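Local coordinates for uncharacterized protein, cytosolic disulfide reductase DsbM (Pseudomonas aeruginosa PAO1, PDB 5HFI) that is a cytosolic disulfide reductase of the thioredoxin superfamily, caught here in a mixed disulfide with glutathione, at residues Cys17-Pro25 and Ile69-Phe77. Residues are numbered along the deposited sequence; the frame is centred on the assembly and turned at random. Where two conformers were deposited one is given.
Sequences CGWCYGASP and IAQLTGQPF. With GSH (glutathione), chain B.
Gly-22 and Thr-73 have the nearest CA atoms across the two segments, 5.7 Å apart, where helix 18-22 and the last turn of helix 64-73 run nearly parallel, their short axes 10.0 Å and 23° apart. The helices meet at two glycines: CD1 of Ile-69 lies 3.3 Å from C of Gly-18, and its CG2 packs on CA of Gly-22. CG1 of Ile-69 lies over the centre of the six-membered ring of Trp-19, a CH-pi contact 5° off the ring normal, while CD2 of Leu-72 meets the ring edge at CH2 (3.7 Å). The opposite face receives CA1 of glutathione, whose SG2 is bonded to SG of Cys-17. Cys-17 sits at the N-cap position of helix 18-22 and opens the CxxC motif of the thioredoxin fold. A chi1 of 178° swings the Tyr-21 ring away from its own backbone N, out to the loop after Gly-74. Its OH donates to an in-plane lone pair of Pro-76 O (2.6 Å), and its ring edge points at the face of Phe-77 in a T-shaped pair; Tyr-124 stacks on the Tyr-21 ring. Gln-75 lays CB against CE2 of Tyr-21 and CG against CA of Gly-22. An ST turn, Gln-75 N to Thr-73 OG1 (3.2 Å), lies at the loop's start.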
ATOM      1  N   CYS A  17      -5.226   4.425  -0.776  1.00 12.62           N
ATOM      2  CA  CYS A  17      -4.845   5.505  -1.675  1.00 13.89           C
ATOM      3  C   CYS A  17      -4.785   4.962  -3.097  1.00 13.31           C
ATOM      4  O   CYS A  17      -3.999   4.052  -3.386  1.00 12.89           O
ATOM      5  CB  CYS A  17      -3.499   6.097  -1.264  1.00 13.85           C
ATOM      6  SG  CYS A  17      -2.837   7.287  -2.443  1.00 20.91           S
ATOM      7  N   GLY A  18      -5.626   5.509  -3.979  1.00 15.77           N
ATOM      8  CA  GLY A  18      -5.665   5.019  -5.348  1.00 13.97           C
ATOM      9  C   GLY A  18      -4.336   5.169  -6.063  1.00 12.26           C
ATOM     10  O   GLY A  18      -3.940   4.305  -6.850  1.00 13.07           O
ATOM     11  N   TRP A  19      -3.624   6.264  -5.800  1.00 12.65           N
ATOM     12  CA  TRP A  19      -2.344   6.464  -6.466  1.00 15.34           C
ATOM     13  C   TRP A  19      -1.290   5.484  -5.967  1.00 13.02           C
ATOM     14  O   TRP A  19      -0.369   5.140  -6.714  1.00 11.77           O
ATOM     15  CB  TRP A  19      -1.882   7.908  -6.295  1.00 12.90           C
ATOM     16  CG  TRP A  19      -2.590   8.827  -7.230  1.00 19.39           C
ATOM     17  CD1 TRP A  19      -3.517   9.774  -6.910  1.00 23.94           C
ATOM     18  CD2 TRP A  19      -2.449   8.866  -8.655  1.00 25.42           C
ATOM     19  NE1 TRP A  19      -3.954  10.410  -8.047  1.00 31.88           N
ATOM     20  CE2 TRP A  19      -3.313   9.870  -9.132  1.00 32.89           C
ATOM     21  CE3 TRP A  19      -1.670   8.152  -9.571  1.00 24.26           C
ATOM     22  CZ2 TRP A  19      -3.420  10.179 -10.486  1.00 33.72           C
ATOM     23  CZ3 TRP A  19      -1.780   8.460 -10.917  1.00 26.60           C
ATOM     24  CH2 TRP A  19      -2.647   9.464 -11.360  1.00 30.20           C
ATOM     25  N   CYS A  20      -1.404   5.019  -4.720  1.00  9.65           N
ATOM     26  CA  CYS A  20      -0.518   3.952  -4.267  1.00  9.93           C
ATOM     27  C   CYS A  20      -0.768   2.673  -5.052  1.00 10.04           C
ATOM     28  O   CYS A  20       0.178   1.971  -5.424  1.00  9.62           O
ATOM     29  CB  CYS A  20      -0.694   3.710  -2.770  1.00 10.01           C
ATOM     30  SG  CYS A  20       0.012   5.020  -1.754  1.00 14.32           S
ATOM     31  N   TYR A  21      -2.038   2.364  -5.326  1.00  8.20           N
ATOM     32  CA  TYR A  21      -2.354   1.233  -6.190  1.00  9.94           C
ATOM     33  C   TYR A  21      -1.805   1.454  -7.594  1.00 11.13           C
ATOM     34  O   TYR A  21      -1.302   0.519  -8.227  1.00  8.93           O
ATOM     35  CB  TYR A  21      -3.865   1.012  -6.220  1.00 11.96           C
ATOM     36  CG  TYR A  21      -4.316  -0.115  -7.122  1.00 13.60           C
ATOM     37  CD1 TYR A  21      -3.833  -1.405  -6.952  1.00  9.07           C
ATOM     38  CD2 TYR A  21      -5.245   0.110  -8.130  1.00  9.96           C
ATOM     39  CE1 TYR A  21      -4.252  -2.439  -7.771  1.00  9.80           C
ATOM     40  CE2 TYR A  21      -5.671  -0.916  -8.953  1.00 13.09           C
ATOM     41  CZ  TYR A  21      -5.170  -2.188  -8.769  1.00 12.79           C
ATOM     42  OH  TYR A  21      -5.595  -3.211  -9.587  1.00 12.69           O
ATOM     43  N   GLY A  22      -1.876   2.692  -8.089  1.00 10.80           N
ATOM     44  CA  GLY A  22      -1.254   3.003  -9.363  1.00 11.89           C
ATOM     45  C   GLY A  22       0.246   2.791  -9.353  1.00 12.10           C
ATOM     46  O   GLY A  22       0.842   2.497 -10.391  1.00 15.18           O
ATOM     47  N   ALA A  23       0.874   2.919  -8.185  1.00 11.38           N
ATOM     48  CA  ALA A  23       2.307   2.710  -8.041  1.00 10.30           C
ATOM     49  C   ALA A  23       2.666   1.287  -7.632  1.00  9.99           C
ATOM     50  O   ALA A  23       3.845   1.003  -7.411  1.00 10.22           O
ATOM     51  CB  ALA A  23       2.883   3.692  -7.016  1.00 10.91           C
ATOM     52  N   SER A  24       1.689   0.387  -7.514  1.00 11.89           N
ATOM     53  CA  SER A  24       2.005  -0.989  -7.150  0.55 11.37           C
ATOM     54  C   SER A  24       3.036  -1.628  -8.082  1.00 11.82           C
ATOM     55  O   SER A  24       3.906  -2.356  -7.577  1.00 13.56           O
ATOM     56  CB  SER A  24       0.719  -1.823  -7.105  0.55  9.36           C
ATOM     57  OG  SER A  24       0.958  -3.098  -6.521  0.55 14.60           O
ATOM     58  N   PRO A  25       3.011  -1.410  -9.401  1.00 12.02           N
ATOM     59  CA  PRO A  25       4.092  -1.981 -10.222  1.00 11.81           C
ATOM     60  C   PRO A  25       5.457  -1.400  -9.901  1.00 11.79           C
ATOM     61  O   PRO A  25       6.473  -2.075 -10.114  1.00 13.43           O
ATOM     62  CB  PRO A  25       3.657  -1.664 -11.664  1.00 15.08           C
ATOM     63  CG  PRO A  25       2.219  -1.330 -11.579  1.00 16.38           C
ATOM     64  CD  PRO A  25       2.012  -0.726 -10.241  1.00 14.32           C
ATOM     65  N   ILE A  69      -6.268   6.968 -12.952  1.00 26.19           N
ATOM     66  CA  ILE A  69      -5.158   6.096 -12.578  1.00 21.84           C
ATOM     67  C   ILE A  69      -5.030   4.942 -13.563  1.00 22.98           C
ATOM     68  O   ILE A  69      -3.921   4.555 -13.947  1.00 20.86           O
ATOM     69  CB  ILE A  69      -5.344   5.587 -11.135  1.00 20.99           C
ATOM     70  CG1 ILE A  69      -5.589   6.765 -10.187  1.00 26.75           C
ATOM     71  CG2 ILE A  69      -4.148   4.745 -10.711  1.00 17.21           C
ATOM     72  CD1 ILE A  69      -5.860   6.357  -8.757  1.00 28.57           C
ATOM     73  N   ALA A  70      -6.163   4.374 -13.986  1.00 21.75           N
ATOM     74  CA  ALA A  70      -6.121   3.278 -14.950  1.00 25.57           C
ATOM     75  C   ALA A  70      -5.544   3.739 -16.282  1.00 24.94           C
ATOM     76  O   ALA A  70      -4.741   3.026 -16.898  1.00 27.07           O
ATOM     77  CB  ALA A  70      -7.520   2.693 -15.140  1.00 29.78           C
ATOM     78  N   GLN A  71      -5.935   4.931 -16.740  1.00 29.09           N
ATOM     79  CA  GLN A  71      -5.394   5.466 -17.985  1.00 32.93           C
ATOM     80  C   GLN A  71      -3.888   5.680 -17.890  1.00 31.43           C
ATOM     81  O   GLN A  71      -3.150   5.390 -18.838  1.00 32.59           O
ATOM     82  CB  GLN A  71      -6.092   6.781 -18.340  1.00 40.54           C
ATOM     83  CG  GLN A  71      -7.566   6.648 -18.694  1.00 45.91           C
ATOM     84  CD  GLN A  71      -8.201   7.979 -19.055  1.00 56.29           C
ATOM     85  OE1 GLN A  71      -8.066   8.962 -18.325  1.00 59.24           O
ATOM     86  NE2 GLN A  71      -8.902   8.017 -20.183  1.00 58.74           N
ATOM     87  N   LEU A  72      -3.412   6.178 -16.749  1.00 29.66           N
ATOM     88  CA  LEU A  72      -2.002   6.528 -16.617  1.00 28.49           C
ATOM     89  C   LEU A  72      -1.129   5.306 -16.357  1.00 26.70           C
ATOM     90  O   LEU A  72      -0.023   5.206 -16.902  1.00 26.19           O
ATOM     91  CB  LEU A  72      -1.820   7.547 -15.491  1.00 29.34           C
ATOM     92  CG  LEU A  72      -0.409   8.089 -15.231  1.00 31.40           C
ATOM     93  CD1 LEU A  72       0.311   8.448 -16.525  1.00 34.11           C
ATOM     94  CD2 LEU A  72      -0.456   9.274 -14.289  1.00 32.89           C
ATOM     95  N   THR A  73      -1.596   4.373 -15.530  1.00 23.03           N
ATOM     96  CA  THR A  73      -0.766   3.270 -15.063  1.00 19.36           C
ATOM     97  C   THR A  73      -1.137   1.919 -15.655  1.00 18.30           C
ATOM     98  O   THR A  73      -0.366   0.965 -15.497  1.00 21.72           O
ATOM     99  CB  THR A  73      -0.834   3.162 -13.532  1.00 19.34           C
ATOM    100  OG1 THR A  73      -2.168   2.812 -13.133  1.00 16.35           O
ATOM    101  CG2 THR A  73      -0.455   4.485 -12.891  1.00 18.92           C
ATOM    102  N   GLY A  74      -2.284   1.802 -16.317  1.00 18.58           N
ATOM    103  CA  GLY A  74      -2.746   0.502 -16.761  1.00 18.92           C
ATOM    104  C   GLY A  74      -3.232  -0.413 -15.659  1.00 18.42           C
ATOM    105  O   GLY A  74      -3.537  -1.577 -15.932  1.00 21.86           O
ATOM    106  N   GLN A  75      -3.313   0.073 -14.424  1.00 17.72           N
ATOM    107  CA  GLN A  75      -3.770  -0.764 -13.328  1.00 14.97           C
ATOM    108  C   GLN A  75      -5.260  -1.064 -13.480  1.00 19.27           C
ATOM    109  O   GLN A  75      -6.041  -0.176 -13.839  1.00 19.97           O
ATOM    110  CB  GLN A  75      -3.501  -0.086 -11.985  1.00 12.77           C
ATOM    111  CG  GLN A  75      -2.049  -0.178 -11.518  1.00 12.56           C
ATOM    112  CD  GLN A  75      -1.665  -1.576 -11.061  1.00 12.70           C
ATOM    113  OE1 GLN A  75      -1.725  -1.889  -9.871  1.00 13.05           O
ATOM    114  NE2 GLN A  75      -1.256  -2.419 -12.001  1.00 10.66           N
ATOM    115  N   PRO A  76      -5.683  -2.300 -13.227  1.00 18.39           N
ATOM    116  CA  PRO A  76      -7.081  -2.677 -13.455  1.00 16.47           C
ATOM    117  C   PRO A  76      -7.988  -2.393 -12.268  1.00 12.72           C
ATOM    118  O   PRO A  76      -7.603  -2.497 -11.102  1.00 11.38           O
ATOM    119  CB  PRO A  76      -6.982  -4.188 -13.703  1.00 17.65           C
ATOM    120  CG  PRO A  76      -5.838  -4.609 -12.845  1.00 17.30           C
ATOM    121  CD  PRO A  76      -4.849  -3.464 -12.874  1.00 13.73           C
ATOM    122  N   PHE A  77      -9.230  -2.045 -12.594  1.00 13.44           N
ATOM    123  CA  PHE A  77     -10.282  -1.842 -11.609  1.00 16.80           C
ATOM    124  C   PHE A  77     -11.467  -2.719 -11.991  1.00 21.16           C
ATOM    125  O   PHE A  77     -11.880  -2.731 -13.155  1.00 18.88           O
ATOM    126  CB  PHE A  77     -10.693  -0.368 -11.531  1.00 17.09           C
ATOM    127  CG  PHE A  77      -9.605   0.546 -11.027  1.00 18.80           C
ATOM    128  CD1 PHE A  77      -9.594   0.973  -9.708  1.00 15.51           C
ATOM    129  CD2 PHE A  77      -8.595   0.982 -11.872  1.00 21.55           C
ATOM    130  CE1 PHE A  77      -8.601   1.813  -9.241  1.00 13.82           C
ATOM    131  CE2 PHE A  77      -7.595   1.819 -11.411  1.00 18.92           C
ATOM    132  CZ  PHE A  77      -7.600   2.236 -10.092  1.00 17.47           C
TER
HETATM  133  N1  GSH B 301       0.677  11.022  -6.951  1.00 32.11           N
HETATM  134  CA1 GSH B 301      -0.474  11.750  -7.455  1.00 34.30           C
HETATM  135  C1  GSH B 301      -0.034  12.730  -8.541  1.00 43.77           C
HETATM  136  O11 GSH B 301      -0.528  13.888  -8.579  1.00 46.49           O
HETATM  137  O12 GSH B 301       0.824  12.381  -9.396  1.00 48.65           O
HETATM  138  CB1 GSH B 301      -1.127  12.517  -6.309  1.00 29.61           C
HETATM  139  CG1 GSH B 301      -0.979  11.702  -5.029  1.00 33.43           C
HETATM  140  CD1 GSH B 301      -2.161  11.960  -4.097  1.00 32.10           C
HETATM  141  OE1 GSH B 301      -2.855  12.908  -4.261  1.00 34.75           O
HETATM  142  N2  GSH B 301      -2.432  11.035  -3.013  1.00 26.75           N
HETATM  143  CA2 GSH B 301      -3.548  11.272  -2.117  1.00 25.77           C
HETATM  144  C2  GSH B 301      -3.057  12.179  -0.988  1.00 27.11           C
HETATM  145  O2  GSH B 301      -2.192  11.810  -0.263  1.00 21.67           O
HETATM  146  CB2 GSH B 301      -4.050   9.946  -1.540  1.00 28.35           C
HETATM  147  SG2 GSH B 301      -4.233   8.682  -2.837  1.00 33.81           S
HETATM  148  N3  GSH B 301      -3.638  13.497  -0.808  1.00 35.66           N
HETATM  149  CA3 GSH B 301      -3.167  14.364   0.258  1.00 39.97           C
HETATM  150  C3  GSH B 301      -3.519  13.758   1.613  1.00 44.37           C
HETATM  151  O31 GSH B 301      -2.644  13.684   2.515  1.00 49.23           O
HETATM  152  O32 GSH B 301      -4.684  13.331   1.827  1.00 46.51           O